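Local coordinates for protein Ent-copalyl diphosphate synthase (Streptomyces platensis, PDB 5BP8) that is a bacterial terpene cyclase built almost entirely of helices and related in sequence to the squalene-hopene cyclases, at residues G52-E57 with L76-A81; A41-G46 with A240-V245; E451-V456 with L512-L517; G25-S30 with T257-F262. One frame throughout, in Å; residues are numbered along the deposited sequence.

In the fold
Interaction 4, where residues 25-30 meet 257-262, lies about 9 Å from the centre of the chain; the other three lie 20 to 22 Å out. Interactions 1 and 2 occupy the same side of the molecule, with centres about 17 Å apart, and both are nested within the long loop that interaction 4 closes. Interaction 4 reaches both: Tyr-53 OH packs on Ser-30 CA (3.4 Å), and Tyr-241 OH probably hydrogen-bonds to Thr-257 O (2.7 Å). Interaction 3 follows in series; nearest to it is interaction 4 (centres about 21 Å, closest atoms about 7 Å apart), while interactions 1 and 2 are centred about 34 and 37 Å away. A sulfate ion sits beside interaction 2.

Interaction 1. Residues G52-E57 with L76-A81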
loop_
_atom_site.group_PDB
_atom_site.type_symbol
_atom_site.label_atom_id
_atom_site.label_comp_id
_atom_site.label_asym_id
_atom_site.label_seq_id
_atom_site.Cartn_x
_atom_site.Cartn_y
_atom_site.Cartn_z
ATOM N N GLY A 52 7.198 5.938 -21.657
ATOM C CA GLY A 52 5.955 5.597 -22.323
ATOM C C GLY A 52 4.812 5.447 -21.348
ATOM O O GLY A 52 3.706 5.933 -21.592
ATOM N N TYR A 53 5.087 4.792 -20.232
ATOM C CA TYR A 53 4.080 4.584 -19.192
ATOM C C TYR A 53 3.598 5.892 -18.636
ATOM O O TYR A 53 2.370 6.063 -18.386
ATOM C CB TYR A 53 4.668 3.675 -18.124
ATOM C CG TYR A 53 3.798 3.406 -16.930
ATOM C CD1 TYR A 53 2.915 2.321 -16.905
ATOM C CD2 TYR A 53 3.883 4.197 -15.821
ATOM C CE1 TYR A 53 2.123 2.053 -15.783
ATOM C CE2 TYR A 53 3.102 3.908 -14.687
ATOM C CZ TYR A 53 2.229 2.843 -14.696
ATOM O OH TYR A 53 1.439 2.584 -13.588
ATOM N N LEU A 54 4.536 6.797 -18.350
ATOM C CA LEU A 54 4.171 8.120 -17.869
ATOM C C LEU A 54 3.272 8.835 -18.882
ATOM O O LEU A 54 2.260 9.396 -18.507
ATOM C CB LEU A 54 5.393 8.979 -17.556
ATOM C CG LEU A 54 6.285 8.470 -16.410
ATOM C CD1 LEU A 54 7.462 9.403 -16.195
ATOM C CD2 LEU A 54 5.500 8.295 -15.110
ATOM N N ALA A 55 3.642 8.817 -20.156
ATOM C CA ALA A 55 2.801 9.444 -21.182
ATOM C C ALA A 55 1.397 8.824 -21.254
ATOM O O ALA A 55 0.385 9.545 -21.372
ATOM C CB ALA A 55 3.483 9.352 -22.543
ATOM N N LYS A 56 1.324 7.494 -21.237
ATOM C CA LYS A 56 0.035 6.760 -21.298
ATOM C C LYS A 56 -0.833 7.027 -20.082
ATOM O O LYS A 56 -2.047 7.158 -20.201
ATOM C CB LYS A 56 0.267 5.241 -21.398
ATOM C CG LYS A 56 -0.994 4.383 -21.273
ATOM C CD LYS A 56 -0.691 2.890 -21.294
ATOM C CE LYS A 56 -1.964 2.092 -21.055
ATOM N NZ LYS A 56 -1.717 0.662 -20.704
ATOM N N GLU A 57 -0.223 7.107 -18.912
ATOM C CA GLU A 57 -1.019 7.139 -17.662
ATOM C C GLU A 57 -1.528 8.521 -17.268
ATOM O O GLU A 57 -2.368 8.639 -16.351
ATOM C CB GLU A 57 -0.227 6.517 -16.522
ATOM C CG GLU A 57 0.017 5.042 -16.735
ATOM C CD GLU A 57 -1.214 4.191 -16.525
ATOM O OE1 GLU A 57 -2.046 4.555 -15.662
ATOM O OE2 GLU A 57 -1.320 3.153 -17.188
ATOM N N LEU A 76 3.669 15.392 -9.011
ATOM C CA LEU A 76 5.005 15.912 -8.658
ATOM C C LEU A 76 6.129 15.007 -9.173
ATOM O O LEU A 76 7.084 15.496 -9.788
ATOM C CB LEU A 76 5.152 16.138 -7.155
ATOM C CG LEU A 76 4.378 17.338 -6.569
ATOM C CD1 LEU A 76 4.420 17.202 -5.058
ATOM C CD2 LEU A 76 4.950 18.662 -7.065
ATOM N N SER A 77 6.005 13.688 -8.934
ATOM C CA SER A 77 7.040 12.759 -9.355
ATOM C C SER A 77 7.199 12.731 -10.879
ATOM O O SER A 77 8.306 12.776 -11.390
ATOM C CB SER A 77 6.738 11.354 -8.848
ATOM O OG SER A 77 7.861 10.513 -9.035
ATOM N N ALA A 78 6.076 12.663 -11.590
ATOM C CA ALA A 78 6.094 12.630 -13.057
ATOM C C ALA A 78 6.654 13.904 -13.673
ATOM O O ALA A 78 7.534 13.855 -14.583
ATOM C CB ALA A 78 4.692 12.360 -13.587
ATOM N N VAL A 79 6.183 15.045 -13.183
ATOM C CA VAL A 79 6.663 16.325 -13.690
ATOM C C VAL A 79 8.169 16.500 -13.453
ATOM O O VAL A 79 8.940 16.880 -14.387
ATOM C CB VAL A 79 5.841 17.498 -13.114
ATOM C CG1 VAL A 79 6.505 18.843 -13.388
ATOM C CG2 VAL A 79 4.417 17.455 -13.647
ATOM N N GLU A 80 8.616 16.181 -12.239
ATOM C CA GLU A 80 10.041 16.280 -11.950
ATOM C C GLU A 80 10.853 15.367 -12.882
ATOM O O GLU A 80 11.905 15.799 -13.427
ATOM C CB GLU A 80 10.333 15.963 -10.483
ATOM C CG GLU A 80 11.720 16.422 -10.027
ATOM C CD GLU A 80 12.845 15.502 -10.440
ATOM O OE1 GLU A 80 12.618 14.268 -10.617
ATOM O OE2 GLU A 80 13.986 16.014 -10.605
ATOM N N ALA A 81 10.377 14.135 -13.091
ATOM C CA ALA A 81 11.070 13.179 -13.954
ATOM C C ALA A 81 11.134 13.687 -15.384
ATOM O O ALA A 81 12.198 13.589 -16.053
ATOM C CB ALA A 81 10.412 11.831 -13.907
#
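Two neighbouring, roughly antiparallel helices, 47-57 and 72-86, meet where Leu-54 of the first lies against Ala-78 and Ala-81 of the second. The loop between them carries the sequence QNQDGSW, which ends in Trp-64 and is consistent with the QW motif of the squalene-hopene cyclase family. The contact is wholly apolar and small, burying 92 Å², and depends on the fork of one leucine. Its CG is turned anti to the carbonyl carbon (chi1 -64°), which sends the two methyls out across the helix interface. CD2 rests on Ala-78 CB at 4.4 Å, while CD1, extended away from CA, reaches Ala-81 CB at 4.5 Å. The two alanines are one turn apart on the same face of their helix, so the leucine spans both. These are loose van der Waals contacts, and with alanine on one side the backbones still come within 6.9 Å between Leu-54 CA and Ala-78 CA.

Trp-64 joins the two helices: its NE1 bonds to Leu-54 O, and its side chain also touches Ala-78. Helix 31-40 covers Ala-81 through Ala-35 and Val-38, and reaches helix 47-57 as well, where Tyr-53 packs on Thr-34. Helices 98-116 and 127-144 pack on the far side of helix 72-86, against Val-79 and Leu-76.

Interaction 2. Residues A41-G46 with A240-V245; sequences APWLDG and AYLRDV. With SO4 (sulfate ion), chain E.
The indole of Trp-43 has Leu-44 CB over one face, 3.8 Å above the plane and displaced from the ring centre, and meets Leu-242 obliquely across the contact. There, CD1 of Leu-242 approaches Trp-43 CZ2 at 3.9 Å. The ring swings to this place because CG sits between the backbone N and the carbonyl carbon (chi1 58°). Leu-44 reaches across by another route: its CG is anti to the backbone N, and its CD1 methyl touches both Leu-242 CB (3.9 Å) and Arg-243 CG (3.8 Å), the latter in the aliphatic part of the arginine. At the solvent side a water accepts from Asp-45 N at 3.2 Å; its link to Arg-243 NE is doubtful, since that side chain has two conformers.

The loop opens with a type I turn from Ala-41 to Leu-44, closed by Leu-44 N on Ala-41 O, and Asp-45 leads on to Gly-46 at the N-cap of helix 47-57. Gly-46 N donates to O1 of the sulfate (2.8 Å, 145°), probably from the crystallisation liquor, which also takes bonds from the backbone N of His-47 and Arg-48. The contact joins this loop to helix 237-249, with helix 221-228 packing on Leu-242 through Pro-221 and Leu-228.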
loop_
_atom_site.group_PDB
_atom_site.type_symbol
_atom_site.label_atom_id
_atom_site.label_comp_id
_atom_site.label_asym_id
_atom_site.label_seq_id
_atom_site.Cartn_x
_atom_site.Cartn_y
_atom_site.Cartn_z
ATOM N N ALA A 41 17.516 6.957 -12.367
ATOM C CA ALA A 41 18.197 5.781 -12.906
ATOM C C ALA A 41 18.007 5.611 -14.417
ATOM O O ALA A 41 17.480 4.613 -14.873
ATOM C CB ALA A 41 17.772 4.531 -12.139
ATOM N N PRO A 42 18.415 6.618 -15.200
ATOM C CA PRO A 42 18.266 6.532 -16.655
ATOM C C PRO A 42 19.152 5.421 -17.253
ATOM O O PRO A 42 18.890 4.983 -18.368
ATOM C CB PRO A 42 18.708 7.924 -17.136
ATOM C CG PRO A 42 19.610 8.418 -16.056
ATOM C CD PRO A 42 19.074 7.859 -14.787
ATOM N N TRP A 43 20.140 4.960 -16.494
ATOM C CA TRP A 43 21.028 3.822 -16.891
ATOM C C TRP A 43 20.300 2.473 -16.949
ATOM O O TRP A 43 20.720 1.538 -17.624
ATOM C CB TRP A 43 22.240 3.727 -15.925
ATOM C CG TRP A 43 21.834 3.536 -14.490
ATOM C CD1 TRP A 43 21.724 4.505 -13.562
ATOM C CD2 TRP A 43 21.457 2.312 -13.844
ATOM N NE1 TRP A 43 21.288 3.979 -12.378
ATOM C CE2 TRP A 43 21.093 2.635 -12.531
ATOM C CE3 TRP A 43 21.360 0.983 -14.257
ATOM C CZ2 TRP A 43 20.688 1.675 -11.605
ATOM C CZ3 TRP A 43 20.933 0.024 -13.339
ATOM C CH2 TRP A 43 20.602 0.378 -12.030
ATOM N N LEU A 44 19.181 2.381 -16.237
ATOM C CA LEU A 44 18.488 1.127 -16.068
ATOM C C LEU A 44 17.653 0.733 -17.265
ATOM O O LEU A 44 16.960 1.572 -17.844
ATOM C CB LEU A 44 17.552 1.249 -14.837
ATOM C CG LEU A 44 16.723 0.033 -14.454
ATOM C CD1 LEU A 44 17.570 -1.123 -13.998
ATOM C CD2 LEU A 44 15.757 0.439 -13.326
ATOM N N ASP A 45 17.704 -0.556 -17.608
ATOM C CA ASP A 45 16.908 -1.130 -18.690
ATOM C C ASP A 45 15.427 -0.760 -18.510
ATOM O O ASP A 45 14.933 -0.692 -17.375
ATOM C CB ASP A 45 17.050 -2.665 -18.699
ATOM C CG ASP A 45 18.358 -3.156 -19.348
ATOM O OD1 ASP A 45 19.066 -2.364 -20.002
ATOM O OD2 ASP A 45 18.668 -4.365 -19.203
ATOM N N GLY A 46 14.731 -0.526 -19.622
ATOM C CA GLY A 46 13.287 -0.226 -19.578
ATOM C C GLY A 46 13.002 1.261 -19.406
ATOM O O GLY A 46 11.864 1.643 -19.165
ATOM N N ALA A 240 20.828 -5.541 -9.481
ATOM C CA ALA A 240 20.084 -6.726 -9.845
ATOM C C ALA A 240 18.630 -6.618 -9.383
ATOM O O ALA A 240 17.704 -7.046 -10.091
ATOM C CB ALA A 240 20.718 -7.965 -9.226
ATOM N N TYR A 241 18.426 -6.068 -8.186
ATOM C CA TYR A 241 17.048 -5.843 -7.715
ATOM C C TYR A 241 16.280 -4.937 -8.682
ATOM O O TYR A 241 15.187 -5.303 -9.134
ATOM C CB TYR A 241 17.094 -5.257 -6.329
ATOM C CG TYR A 241 15.811 -4.656 -5.806
ATOM C CD1 TYR A 241 14.794 -5.447 -5.298
ATOM C CD2 TYR A 241 15.664 -3.262 -5.749
ATOM C CE1 TYR A 241 13.606 -4.863 -4.785
ATOM C CE2 TYR A 241 14.524 -2.688 -5.224
ATOM C CZ TYR A 241 13.509 -3.473 -4.752
ATOM O OH TYR A 241 12.412 -2.845 -4.211
ATOM N N LEU A 242 16.852 -3.783 -9.030
ATOM C CA LEU A 242 16.192 -2.853 -9.964
ATOM C C LEU A 242 15.925 -3.517 -11.312
ATOM O O LEU A 242 14.819 -3.381 -11.875
ATOM C CB LEU A 242 17.000 -1.567 -10.134
ATOM C CG LEU A 242 16.990 -0.664 -8.910
ATOM C CD1 LEU A 242 17.836 0.579 -9.147
ATOM C CD2 LEU A 242 15.562 -0.275 -8.548
ATOM N N ARG A 243 16.921 -4.252 -11.830
ATOM C CA ARG A 243 16.730 -4.973 -13.090
ATOM C C ARG A 243 15.591 -5.980 -13.001
ATOM O O ARG A 243 14.747 -6.045 -13.896
ATOM C CB ARG A 243 18.032 -5.648 -13.539
ATOM C CG ARG A 243 19.090 -4.633 -13.959
ATOM C CD ARG A 243 20.473 -5.254 -14.143
ATOM N NE ARG A 243 21.400 -4.350 -14.828
ATOM C CZ ARG A 243 22.705 -4.575 -15.012
ATOM N NH1 ARG A 243 23.290 -5.688 -14.571
ATOM N NH2 ARG A 243 23.438 -3.672 -15.643
ATOM N N ASP A 244 15.575 -6.765 -11.938
ATOM C CA ASP A 244 14.528 -7.789 -11.770
ATOM C C ASP A 244 13.146 -7.167 -11.684
ATOM O O ASP A 244 12.186 -7.648 -12.295
ATOM C CB ASP A 244 14.767 -8.625 -10.529
ATOM C CG ASP A 244 15.910 -9.629 -10.687
ATOM O OD1 ASP A 244 16.296 -9.945 -11.844
ATOM O OD2 ASP A 244 16.416 -10.085 -9.642
ATOM N N VAL A 245 13.037 -6.100 -10.905
ATOM C CA VAL A 245 11.730 -5.494 -10.676
ATOM C C VAL A 245 11.171 -4.916 -11.974
ATOM O O VAL A 245 10.020 -5.192 -12.345
ATOM C CB VAL A 245 11.806 -4.429 -9.571
ATOM C CG1 VAL A 245 10.509 -3.640 -9.476
ATOM C CG2 VAL A 245 12.144 -5.064 -8.234
HETATM S S SO4 E . 16.021 1.328 -22.438
HETATM O O1 SO4 E . 15.167 0.090 -22.336
HETATM O O2 SO4 E . 16.711 1.524 -21.145
HETATM O O3 SO4 E . 17.008 1.100 -23.510
HETATM O O4 SO4 E . 15.126 2.443 -22.830
HETATM O O HOH W 1 20.250 -2.199 -16.714
#

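Interaction 3. Residues E451-V456 with L512-L517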
loop_
_atom_site.group_PDB
_atom_site.type_symbol
_atom_site.label_atom_id
_atom_site.label_comp_id
_atom_site.label_asym_id
_atom_site.label_seq_id
_atom_site.Cartn_x
_atom_site.Cartn_y
_atom_site.Cartn_z
ATOM N N GLU A 451 -13.107 -3.635 -3.085
ATOM C CA GLU A 451 -14.028 -3.060 -2.117
ATOM C C GLU A 451 -15.356 -3.822 -2.061
ATOM O O GLU A 451 -15.947 -3.982 -0.981
ATOM C CB GLU A 451 -14.234 -1.567 -2.371
ATOM C CG GLU A 451 -12.927 -0.766 -2.292
ATOM C CD GLU A 451 -13.037 0.623 -2.885
ATOM O OE1 GLU A 451 -13.000 0.745 -4.128
ATOM O OE2 GLU A 451 -13.126 1.602 -2.116
ATOM N N THR A 452 -15.802 -4.304 -3.211
ATOM C CA THR A 452 -16.977 -5.142 -3.277
ATOM C C THR A 452 -16.743 -6.423 -2.447
ATOM O O THR A 452 -17.616 -6.830 -1.634
ATOM C CB THR A 452 -17.332 -5.494 -4.734
ATOM O OG1 THR A 452 -17.567 -4.289 -5.485
ATOM C CG2 THR A 452 -18.584 -6.376 -4.769
ATOM N N ALA A 453 -15.585 -7.039 -2.654
ATOM C CA ALA A 453 -15.215 -8.263 -1.914
ATOM C C ALA A 453 -15.274 -8.056 -0.423
ATOM O O ALA A 453 -15.832 -8.912 0.303
ATOM C CB ALA A 453 -13.837 -8.765 -2.319
ATOM N N TYR A 454 -14.748 -6.919 0.059
ATOM C CA TYR A 454 -14.791 -6.634 1.498
ATOM C C TYR A 454 -16.220 -6.567 2.047
ATOM O O TYR A 454 -16.493 -7.075 3.138
ATOM C CB TYR A 454 -14.035 -5.350 1.867
ATOM C CG TYR A 454 -12.549 -5.376 1.509
ATOM C CD1 TYR A 454 -11.826 -6.573 1.479
ATOM C CD2 TYR A 454 -11.865 -4.195 1.284
ATOM C CE1 TYR A 454 -10.472 -6.593 1.168
ATOM C CE2 TYR A 454 -10.513 -4.195 0.978
ATOM C CZ TYR A 454 -9.821 -5.399 0.925
ATOM O OH TYR A 454 -8.486 -5.460 0.593
HETATM N N MSE A 455 -17.116 -5.915 1.312
HETATM C CA MSE A 455 -18.504 -5.790 1.756
HETATM C C MSE A 455 -19.251 -7.093 1.693
HETATM O O MSE A 455 -20.068 -7.386 2.589
HETATM C CB MSE A 455 -19.222 -4.682 0.980
HETATM C CG MSE A 455 -18.641 -3.325 1.368
HETATM SE SE MSE A 455 -18.834 -2.835 3.257
HETATM C CE MSE A 455 -17.101 -3.370 3.958
ATOM N N VAL A 456 -19.025 -7.894 0.666
ATOM C CA VAL A 456 -19.671 -9.208 0.601
ATOM C C VAL A 456 -19.251 -10.063 1.818
ATOM O O VAL A 456 -20.114 -10.683 2.490
ATOM C CB VAL A 456 -19.377 -9.925 -0.731
ATOM C CG1 VAL A 456 -19.754 -11.394 -0.665
ATOM C CG2 VAL A 456 -20.109 -9.232 -1.866
ATOM N N LEU A 512 -11.921 -14.241 -3.845
ATOM C CA LEU A 512 -12.216 -15.679 -3.695
ATOM C C LEU A 512 -13.024 -15.948 -2.420
ATOM O O LEU A 512 -14.049 -16.650 -2.460
ATOM C CB LEU A 512 -10.934 -16.492 -3.745
ATOM C CG LEU A 512 -11.081 -18.012 -3.502
ATOM C CD1 LEU A 512 -12.029 -18.633 -4.502
ATOM C CD2 LEU A 512 -9.736 -18.706 -3.560
ATOM N N ALA A 513 -12.583 -15.367 -1.307
ATOM C CA ALA A 513 -13.304 -15.467 -0.033
ATOM C C ALA A 513 -14.750 -14.989 -0.127
ATOM O O ALA A 513 -15.676 -15.677 0.336
ATOM C CB ALA A 513 -12.561 -14.712 1.052
ATOM N N ALA A 514 -14.959 -13.810 -0.719
ATOM C CA ALA A 514 -16.290 -13.269 -0.948
ATOM C C ALA A 514 -17.191 -14.216 -1.743
ATOM O O ALA A 514 -18.317 -14.485 -1.340
ATOM C CB ALA A 514 -16.206 -11.929 -1.657
ATOM N N LEU A 515 -16.681 -14.728 -2.853
ATOM C CA LEU A 515 -17.461 -15.585 -3.719
ATOM C C LEU A 515 -17.770 -16.927 -3.043
ATOM O O LEU A 515 -18.859 -17.461 -3.236
ATOM C CB LEU A 515 -16.761 -15.798 -5.069
ATOM C CG LEU A 515 -16.752 -14.602 -6.037
ATOM C CD1 LEU A 515 -16.001 -14.979 -7.291
ATOM C CD2 LEU A 515 -18.144 -14.160 -6.418
ATOM N N ALA A 516 -16.846 -17.432 -2.235
ATOM C CA ALA A 516 -17.077 -18.670 -1.487
ATOM C C ALA A 516 -18.148 -18.469 -0.421
ATOM O O ALA A 516 -19.042 -19.309 -0.264
ATOM C CB ALA A 516 -15.788 -19.156 -0.849
ATOM N N LEU A 517 -18.049 -17.369 0.313
ATOM C CA LEU A 517 -19.014 -17.045 1.363
ATOM C C LEU A 517 -20.388 -16.711 0.800
ATOM O O LEU A 517 -21.404 -17.064 1.399
ATOM C CB LEU A 517 -18.493 -15.899 2.233
ATOM C CG LEU A 517 -17.264 -16.245 3.077
ATOM C CD1 LEU A 517 -16.530 -15.000 3.540
ATOM C CD2 LEU A 517 -17.647 -17.106 4.275
#
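Behind the contact of Ala-453 and Val-456 with Ala-514, the carboxylate atom Glu-451 OE2 is gripped by two groups, Ser-401 OG and Arg-444 N. The next residue, Thr-452, is held in the same way, its OG1 bonded to Thr-448 O and to Trp-442 N.

The interface itself is close, made by methyl groups against methyls and backbone carbonyls. Ala-514 CB lies between Ala-453 and Val-456, one turn apart, coming to 4.0 Å from Ala-453 CB and 3.7 Å from Val-456 CG1. The same methyl lies 3.6 Å from Ala-453 O. In return, Val-456 CG1 stands 3.5 Å from Ala-514 O. That branch is anti to the backbone N (chi1 166°), a setting that extends it to the facing helix. Small residues on both sides bring the backbones very near, Ala-453 CA to Ala-514 CA being 5.2 Å.

Helix 469-484 covers one flank of the junction, Cys-479 touching Val-456 and Leu-482 touching Ala-514. Helices 449-461 and 504-518 thus pack closely through alanines, consistent with the alpha/alpha-barrel fold of the squalene-hopene cyclase family. Trp-442 ends a QxxDGSW sequence consistent with the QW motif of that family.

Interaction 4. Residues G25-S30 with T257-F262; sequences GLVAPS and TPIVYF
Apolar contact centres on Val-27 and Ile-259. Val-27 CG2 lies only 3.4 Å from Ile-259 CD1, tighter than usual for two carbons, and 3.8 Å from Ile-259 CG2; the valine methyl presses on CD1, CG1 and CG2 of the isoleucine from one side. Ile-259 CG1 sits between its own backbone N and carbonyl carbon (chi1 58°), and from there chi2 of 159° extends CD1 toward the loop. The same side chain runs on over the preceding backbone: CD1 is 4.1 Å from Leu-26 O, and CG1 is 4.1 Å from Gly-25 CA.

Backbone approach is closest at this glycine. Gly-25 CA comes within 4.8 Å of Val-260 CA, and its positive phi (79°) shapes the bend at which the loop passes Ile-259. On the other side the chain is kinked by the cis peptide before Pro-258, and Ile-259 then takes the N-cap of helix 260-274.

Polar contact is indirect. A single water bridges the segments, donating to Gly-25 O at 2.9 Å and bonding to Thr-257 OG1 at 2.7 Å. Gly-25 O has a second partner in Arg-248 NH1, so the carbonyl is held by two groups.

Residues 25-30 lie in the loop between helices 7-20 and 31-40, and the contact packs this lead-in to helix 31-40 against the start of helix 260-274. Along this path Leu-26 packs on helix 237-249 through Phe-249 and on helix 504-518 through Val-504. Its N bonds to Glu-263 of helix 260-274, while Thr-257 touches Val-245 of helix 237-249.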
loop_
_atom_site.group_PDB
_atom_site.type_symbol
_atom_site.label_atom_id
_atom_site.label_comp_id
_atom_site.label_asym_id
_atom_site.label_seq_id
_atom_site.Cartn_x
_atom_site.Cartn_y
_atom_site.Cartn_z
ATOM N N GLY A 25 5.814 -11.502 -3.886
ATOM C CA GLY A 25 4.478 -10.957 -3.780
ATOM C C GLY A 25 4.228 -10.070 -4.990
ATOM O O GLY A 25 5.181 -9.647 -5.664
ATOM N N LEU A 26 2.963 -9.810 -5.290
ATOM C CA LEU A 26 2.609 -9.039 -6.486
ATOM C C LEU A 26 2.004 -7.687 -6.126
ATOM O O LEU A 26 0.923 -7.595 -5.500
ATOM C CB LEU A 26 1.669 -9.826 -7.409
ATOM C CG LEU A 26 1.156 -9.110 -8.659
ATOM C CD1 LEU A 26 2.301 -8.626 -9.544
ATOM C CD2 LEU A 26 0.223 -10.046 -9.449
ATOM N N VAL A 27 2.727 -6.637 -6.505
ATOM C CA VAL A 27 2.258 -5.254 -6.415
ATOM C C VAL A 27 2.331 -4.675 -7.803
ATOM O O VAL A 27 3.411 -4.715 -8.426
ATOM C CB VAL A 27 3.077 -4.388 -5.413
ATOM C CG1 VAL A 27 2.556 -2.937 -5.429
ATOM C CG2 VAL A 27 2.977 -4.937 -3.993
ATOM N N ALA A 28 1.219 -4.134 -8.298
ATOM C CA ALA A 28 1.187 -3.576 -9.662
ATOM C C ALA A 28 2.029 -2.311 -9.721
ATOM O O ALA A 28 2.174 -1.611 -8.714
ATOM C CB ALA A 28 -0.239 -3.251 -10.074
ATOM N N PRO A 29 2.580 -1.999 -10.901
ATOM C CA PRO A 29 3.281 -0.715 -11.001
ATOM C C PRO A 29 2.382 0.461 -10.734
ATOM O O PRO A 29 1.157 0.372 -10.870
ATOM C CB PRO A 29 3.777 -0.670 -12.463
ATOM C CG PRO A 29 3.701 -2.081 -12.968
ATOM C CD PRO A 29 2.735 -2.840 -12.099
ATOM N N SER A 30 2.990 1.557 -10.307
ATOM C CA SER A 30 2.299 2.822 -10.288
ATOM C C SER A 30 3.212 3.928 -10.762
ATOM O O SER A 30 4.398 3.718 -11.062
ATOM C CB SER A 30 1.712 3.145 -8.897
ATOM O OG SER A 30 2.739 3.294 -7.938
ATOM N N THR A 257 8.255 -3.378 -3.071
ATOM C CA THR A 257 8.473 -4.766 -3.487
ATOM C C THR A 257 9.788 -5.241 -2.895
ATOM O O THR A 257 10.758 -4.501 -2.891
ATOM C CB THR A 257 8.441 -4.945 -5.012
ATOM O OG1 THR A 257 8.496 -6.344 -5.342
ATOM C CG2 THR A 257 9.579 -4.173 -5.699
ATOM N N PRO A 258 9.813 -6.458 -2.323
ATOM C CA PRO A 258 8.732 -7.404 -2.111
ATOM C C PRO A 258 7.770 -6.977 -1.007
ATOM O O PRO A 258 8.062 -6.045 -0.223
ATOM C CB PRO A 258 9.452 -8.702 -1.649
ATOM C CG PRO A 258 10.875 -8.369 -1.493
ATOM C CD PRO A 258 11.109 -6.918 -1.772
ATOM N N ILE A 259 6.654 -7.684 -0.952
ATOM C CA ILE A 259 5.669 -7.597 0.129
ATOM C C ILE A 259 5.335 -9.004 0.677
ATOM O O ILE A 259 4.239 -9.261 1.171
ATOM C CB ILE A 259 4.370 -6.916 -0.334
ATOM C CG1 ILE A 259 3.719 -7.642 -1.522
ATOM C CG2 ILE A 259 4.610 -5.452 -0.639
ATOM C CD1 ILE A 259 2.254 -7.318 -1.648
ATOM N N VAL A 260 6.292 -9.914 0.551
ATOM C CA VAL A 260 6.049 -11.359 0.766
ATOM C C VAL A 260 5.275 -11.715 2.055
ATOM O O VAL A 260 4.299 -12.456 1.998
ATOM C CB VAL A 260 7.370 -12.144 0.627
ATOM C CG1 VAL A 260 8.433 -11.713 1.622
ATOM C CG2 VAL A 260 7.135 -13.642 0.709
ATOM N N TYR A 261 5.683 -11.213 3.201
ATOM C CA TYR A 261 4.987 -11.592 4.454
ATOM C C TYR A 261 3.577 -11.036 4.566
ATOM O O TYR A 261 2.633 -11.748 4.966
ATOM C CB TYR A 261 5.806 -11.159 5.650
ATOM C CG TYR A 261 7.218 -11.744 5.736
ATOM C CD1 TYR A 261 7.487 -13.068 5.354
ATOM C CD2 TYR A 261 8.266 -11.009 6.280
ATOM C CE1 TYR A 261 8.753 -13.609 5.483
ATOM C CE2 TYR A 261 9.529 -11.540 6.400
ATOM C CZ TYR A 261 9.766 -12.849 6.030
ATOM O OH TYR A 261 11.039 -13.384 6.155
ATOM N N PHE A 262 3.403 -9.764 4.205
ATOM C CA PHE A 262 2.068 -9.177 4.066
ATOM C C PHE A 262 1.183 -10.045 3.153
ATOM O O PHE A 262 0.066 -10.437 3.521
ATOM C CB PHE A 262 2.242 -7.726 3.555
ATOM C CG PHE A 262 1.003 -7.094 2.968
ATOM C CD1 PHE A 262 -0.221 -7.125 3.618
ATOM C CD2 PHE A 262 1.077 -6.389 1.808
ATOM C CE1 PHE A 262 -1.353 -6.498 3.070
ATOM C CE2 PHE A 262 -0.047 -5.761 1.263
ATOM C CZ PHE A 262 -1.264 -5.824 1.899
HETATM O O HOH W 2 6.036 -7.092 -4.616
#